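Local coordinates for soluble secreted antigen MPT53 (Mycobacterium tuberculosis, PDB 1LU4), which probably oxidises reduced, unfolded secreted proteins to form disulfide bonds, as a thioredoxin-like disulfide oxidoreductase, at residues 37-49 / 118-131. Sequence-based numbering, arbitrary orientation.
Sequences PFCNAEAPSLSQV and PTAAMSQDELSGRV
OE2 of E42 takes a nearly straight hydrogen bond (173°) from the backbone N of M122, with 2.8 Å between N and OE2. The N-H is met on the anti side of OE2, 19° out of the carboxylate plane. CG of E42 is anti to the carbonyl carbon and the chain runs extended beyond it, which carries the carboxylate from the flank of helix 37-49 across to 118-123. The other oxygen, OE1, accepts from the indole NE1 of W30 on strand 27-32, so two N-H groups from different parts of the chain fix the buried carboxylate.

Around this bond, A121 CB rests 3.7 Å from A41 CB and equally close to E42 CG. Nearer the helix start, the F38 ring lies against the backbone of 118-121: P118 O sits over one face, offset toward the rim, and A121 N is at the edge.

A water joins S45 OG and M122 O, 2.7 Å from each of these atoms, while S45 OG also touches Q124 CB. Another water links Q48 NE2 to Q124 OE1. Further along, V49 is a knob in a hole formed by Q124, L127, S128 and V131; its CG1, anti to the backbone N, reaches V131 CG2 at 3.8 Å, and CG2 lies on Q124 CG and L127 CD2. The axes of 37-49 and 124-131 approach to 9.6 Å and cross at -43°. S123 caps helix 124-133, its OG accepting from E126 N.

Helix 37-52, which in this thioredoxin-like fold begins within the predicted redox-active CxxC motif, thus packs beside the C-terminal helix on one side of the central sheet. Through its two oxygens, the single carboxylate of E42 ties both the loop before that helix and strand 27-32 to helix 37-52.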
# COMPACT_ATOMS: atom_id res chain seq x y z
N PRO A 37 1.54 13.22 7.87
CA PRO A 37 1.89 12.77 9.21
C PRO A 37 1.17 11.47 9.56
O PRO A 37 1.69 10.71 10.40
CB PRO A 37 1.49 13.93 10.10
CG PRO A 37 0.35 14.58 9.35
CD PRO A 37 0.76 14.46 7.89
N PHE A 38 0.00 11.23 9.01
CA PHE A 38 -0.72 9.99 9.30
C PHE A 38 0.00 8.84 8.64
O PHE A 38 0.17 7.78 9.25
CB PHE A 38 -2.17 10.10 8.85
CG PHE A 38 -2.91 11.23 9.54
CD1 PHE A 38 -3.49 11.02 10.77
CD2 PHE A 38 -3.01 12.51 8.91
CE1 PHE A 38 -4.19 12.06 11.41
CE2 PHE A 38 -3.68 13.52 9.57
CZ PHE A 38 -4.25 13.30 10.81
N CYS A 39 0.48 9.01 7.41
CA CYS A 39 1.25 7.99 6.74
C CYS A 39 2.54 7.72 7.52
O CYS A 39 2.95 6.55 7.66
CB CYS A 39 1.57 8.39 5.31
SG CYS A 39 0.14 8.47 4.20
N ASN A 40 3.17 8.76 7.99
CA ASN A 40 4.39 8.60 8.76
C ASN A 40 4.11 7.84 10.05
O ASN A 40 4.91 6.99 10.46
CB ASN A 40 5.01 9.96 9.14
CG ASN A 40 5.81 10.51 7.98
OD1 ASN A 40 5.25 11.13 7.01
ND2 ASN A 40 7.09 10.31 8.05
N ALA A 41 2.97 8.09 10.72
CA ALA A 41 2.59 7.36 11.94
C ALA A 41 2.31 5.92 11.65
O ALA A 41 2.64 5.04 12.46
CB ALA A 41 1.41 8.04 12.59
N GLU A 42 1.70 5.59 10.55
CA GLU A 42 1.39 4.21 10.17
C GLU A 42 2.58 3.43 9.66
O GLU A 42 2.58 2.19 9.80
CB GLU A 42 0.33 4.20 9.07
CG GLU A 42 -1.04 4.63 9.58
CD GLU A 42 -2.10 4.58 8.53
OE1 GLU A 42 -1.81 4.39 7.35
OE2 GLU A 42 -3.30 4.76 8.94
N ALA A 43 3.58 4.06 9.08
CA ALA A 43 4.64 3.37 8.38
C ALA A 43 5.35 2.33 9.27
O ALA A 43 5.60 1.22 8.76
CB ALA A 43 5.66 4.33 7.81
N PRO A 44 5.70 2.59 10.53
CA PRO A 44 6.34 1.52 11.32
C PRO A 44 5.47 0.28 11.47
O PRO A 44 5.94 -0.84 11.50
CB PRO A 44 6.57 2.20 12.68
CG PRO A 44 6.61 3.68 12.40
CD PRO A 44 5.63 3.87 11.26
N SER A 45 4.13 0.51 11.56
CA SER A 45 3.21 -0.60 11.65
C SER A 45 3.15 -1.38 10.37
O SER A 45 3.09 -2.62 10.38
CB SER A 45 1.81 -0.06 11.99
OG SER A 45 1.90 0.50 13.31
N LEU A 46 3.12 -0.73 9.21
CA LEU A 46 3.22 -1.44 7.90
C LEU A 46 4.48 -2.27 7.88
O LEU A 46 4.46 -3.43 7.47
CB LEU A 46 3.27 -0.48 6.70
CG LEU A 46 1.96 -0.02 6.09
CD1 LEU A 46 1.19 -1.19 5.42
CD2 LEU A 46 1.06 0.69 7.09
N SER A 47 5.61 -1.68 8.31
CA SER A 47 6.87 -2.42 8.22
C SER A 47 6.83 -3.70 9.04
O SER A 47 7.19 -4.79 8.57
CB SER A 47 7.98 -1.52 8.79
OG SER A 47 9.20 -2.25 8.74
N GLN A 48 6.33 -3.59 10.25
CA GLN A 48 6.29 -4.74 11.18
C GLN A 48 5.25 -5.75 10.75
O GLN A 48 5.50 -6.96 10.76
CB GLN A 48 5.99 -4.21 12.59
CG GLN A 48 7.19 -3.49 13.22
CD GLN A 48 8.34 -4.43 13.45
OE1 GLN A 48 9.48 -4.24 12.90
NE2 GLN A 48 8.13 -5.46 14.24
N VAL A 49 4.04 -5.32 10.41
CA VAL A 49 2.99 -6.26 10.03
C VAL A 49 3.33 -6.98 8.73
O VAL A 49 3.12 -8.19 8.62
CB VAL A 49 1.62 -5.60 10.04
CG1 VAL A 49 0.54 -6.61 9.59
CG2 VAL A 49 1.27 -5.05 11.42
N PRO A 118 -9.52 9.91 7.30
CA PRO A 118 -8.68 11.08 7.40
C PRO A 118 -8.38 11.53 8.83
O PRO A 118 -7.56 12.43 9.07
CB PRO A 118 -9.52 12.09 6.64
CG PRO A 118 -10.95 11.69 6.81
CD PRO A 118 -10.93 10.17 6.96
N THR A 119 -8.94 10.93 9.88
CA THR A 119 -8.81 11.58 11.18
C THR A 119 -7.72 11.00 12.06
O THR A 119 -7.34 11.62 13.05
CB THR A 119 -10.17 11.56 11.93
OG1 THR A 119 -10.47 10.22 12.28
CG2 THR A 119 -11.31 12.06 11.04
N ALA A 120 -7.22 9.81 11.73
CA ALA A 120 -6.33 9.12 12.62
C ALA A 120 -5.51 8.06 11.91
O ALA A 120 -5.96 7.55 10.91
CB ALA A 120 -7.11 8.46 13.76
N ALA A 121 -4.35 7.74 12.44
CA ALA A 121 -3.57 6.61 11.90
C ALA A 121 -4.13 5.30 12.43
O ALA A 121 -4.49 5.21 13.61
CB ALA A 121 -2.13 6.84 12.33
N MET A 122 -4.14 4.30 11.56
CA MET A 122 -4.48 2.96 12.02
C MET A 122 -3.40 2.43 12.96
O MET A 122 -2.22 2.54 12.66
CB MET A 122 -4.60 2.04 10.82
CG MET A 122 -5.17 0.66 11.22
SD MET A 122 -5.24 -0.48 9.80
CE MET A 122 -6.52 0.28 8.86
N SER A 123 -3.83 1.81 14.07
CA SER A 123 -2.85 1.25 15.02
C SER A 123 -2.31 -0.05 14.43
O SER A 123 -2.90 -0.74 13.61
CB SER A 123 -3.50 0.93 16.36
OG SER A 123 -4.45 -0.17 16.21
N GLN A 124 -1.15 -0.45 15.02
CA GLN A 124 -0.60 -1.76 14.64
C GLN A 124 -1.51 -2.91 15.00
O GLN A 124 -1.65 -3.85 14.22
CB GLN A 124 0.79 -1.95 15.27
CG GLN A 124 1.46 -3.21 14.68
CD GLN A 124 2.82 -3.49 15.25
OE1 GLN A 124 3.38 -4.59 15.13
NE2 GLN A 124 3.42 -2.52 15.89
N ASP A 125 -2.10 -2.85 16.19
CA ASP A 125 -2.99 -3.92 16.60
C ASP A 125 -4.15 -4.04 15.61
O ASP A 125 -4.55 -5.14 15.24
CB ASP A 125 -3.53 -3.66 18.01
CG ASP A 125 -2.58 -4.11 19.10
OD1 ASP A 125 -1.40 -4.43 18.88
OD2 ASP A 125 -3.05 -4.13 20.26
N GLU A 126 -4.69 -2.87 15.21
CA GLU A 126 -5.80 -2.98 14.27
C GLU A 126 -5.35 -3.57 12.93
O GLU A 126 -5.99 -4.41 12.35
CB GLU A 126 -6.50 -1.64 14.04
CG GLU A 126 -7.62 -1.74 13.00
CD GLU A 126 -8.39 -0.43 12.80
OE1 GLU A 126 -8.50 0.40 13.74
OE2 GLU A 126 -8.85 -0.24 11.65
N LEU A 127 -4.21 -3.07 12.42
CA LEU A 127 -3.68 -3.57 11.15
C LEU A 127 -3.36 -5.06 11.20
O LEU A 127 -3.72 -5.78 10.26
CB LEU A 127 -2.41 -2.75 10.81
CG LEU A 127 -1.71 -3.18 9.51
CD1 LEU A 127 -2.61 -3.05 8.30
CD2 LEU A 127 -0.43 -2.36 9.32
N SER A 128 -2.73 -5.50 12.27
CA SER A 128 -2.42 -6.92 12.42
C SER A 128 -3.69 -7.76 12.35
O SER A 128 -3.73 -8.81 11.69
CB SER A 128 -1.65 -7.07 13.75
OG SER A 128 -1.40 -8.42 13.96
N GLY A 129 -4.77 -7.31 13.03
CA GLY A 129 -6.00 -8.09 13.00
C GLY A 129 -6.63 -8.07 11.60
O GLY A 129 -7.12 -9.13 11.18
N ARG A 130 -6.60 -6.94 10.91
CA ARG A 130 -7.20 -6.96 9.54
C ARG A 130 -6.41 -7.89 8.62
O ARG A 130 -6.97 -8.61 7.78
CB ARG A 130 -7.27 -5.54 8.98
CG ARG A 130 -8.25 -4.64 9.79
CD ARG A 130 -8.19 -3.23 9.22
NE ARG A 130 -9.13 -2.32 9.79
CZ ARG A 130 -10.44 -2.23 9.51
NH1 ARG A 130 -11.05 -3.00 8.63
NH2 ARG A 130 -11.13 -1.30 10.17
N VAL A 131 -5.09 -7.89 8.80
CA VAL A 131 -4.26 -8.77 7.93
C VAL A 131 -4.48 -10.24 8.28
O VAL A 131 -4.62 -11.07 7.35
CB VAL A 131 -2.80 -8.33 8.08
CG1 VAL A 131 -1.86 -9.35 7.46
CG2 VAL A 131 -2.62 -6.95 7.42
O HOH W 1 0.33 2.73 13.43
O HOH W 2 -5.62 5.24 8.35
O HOH W 3 5.96 -5.42 16.01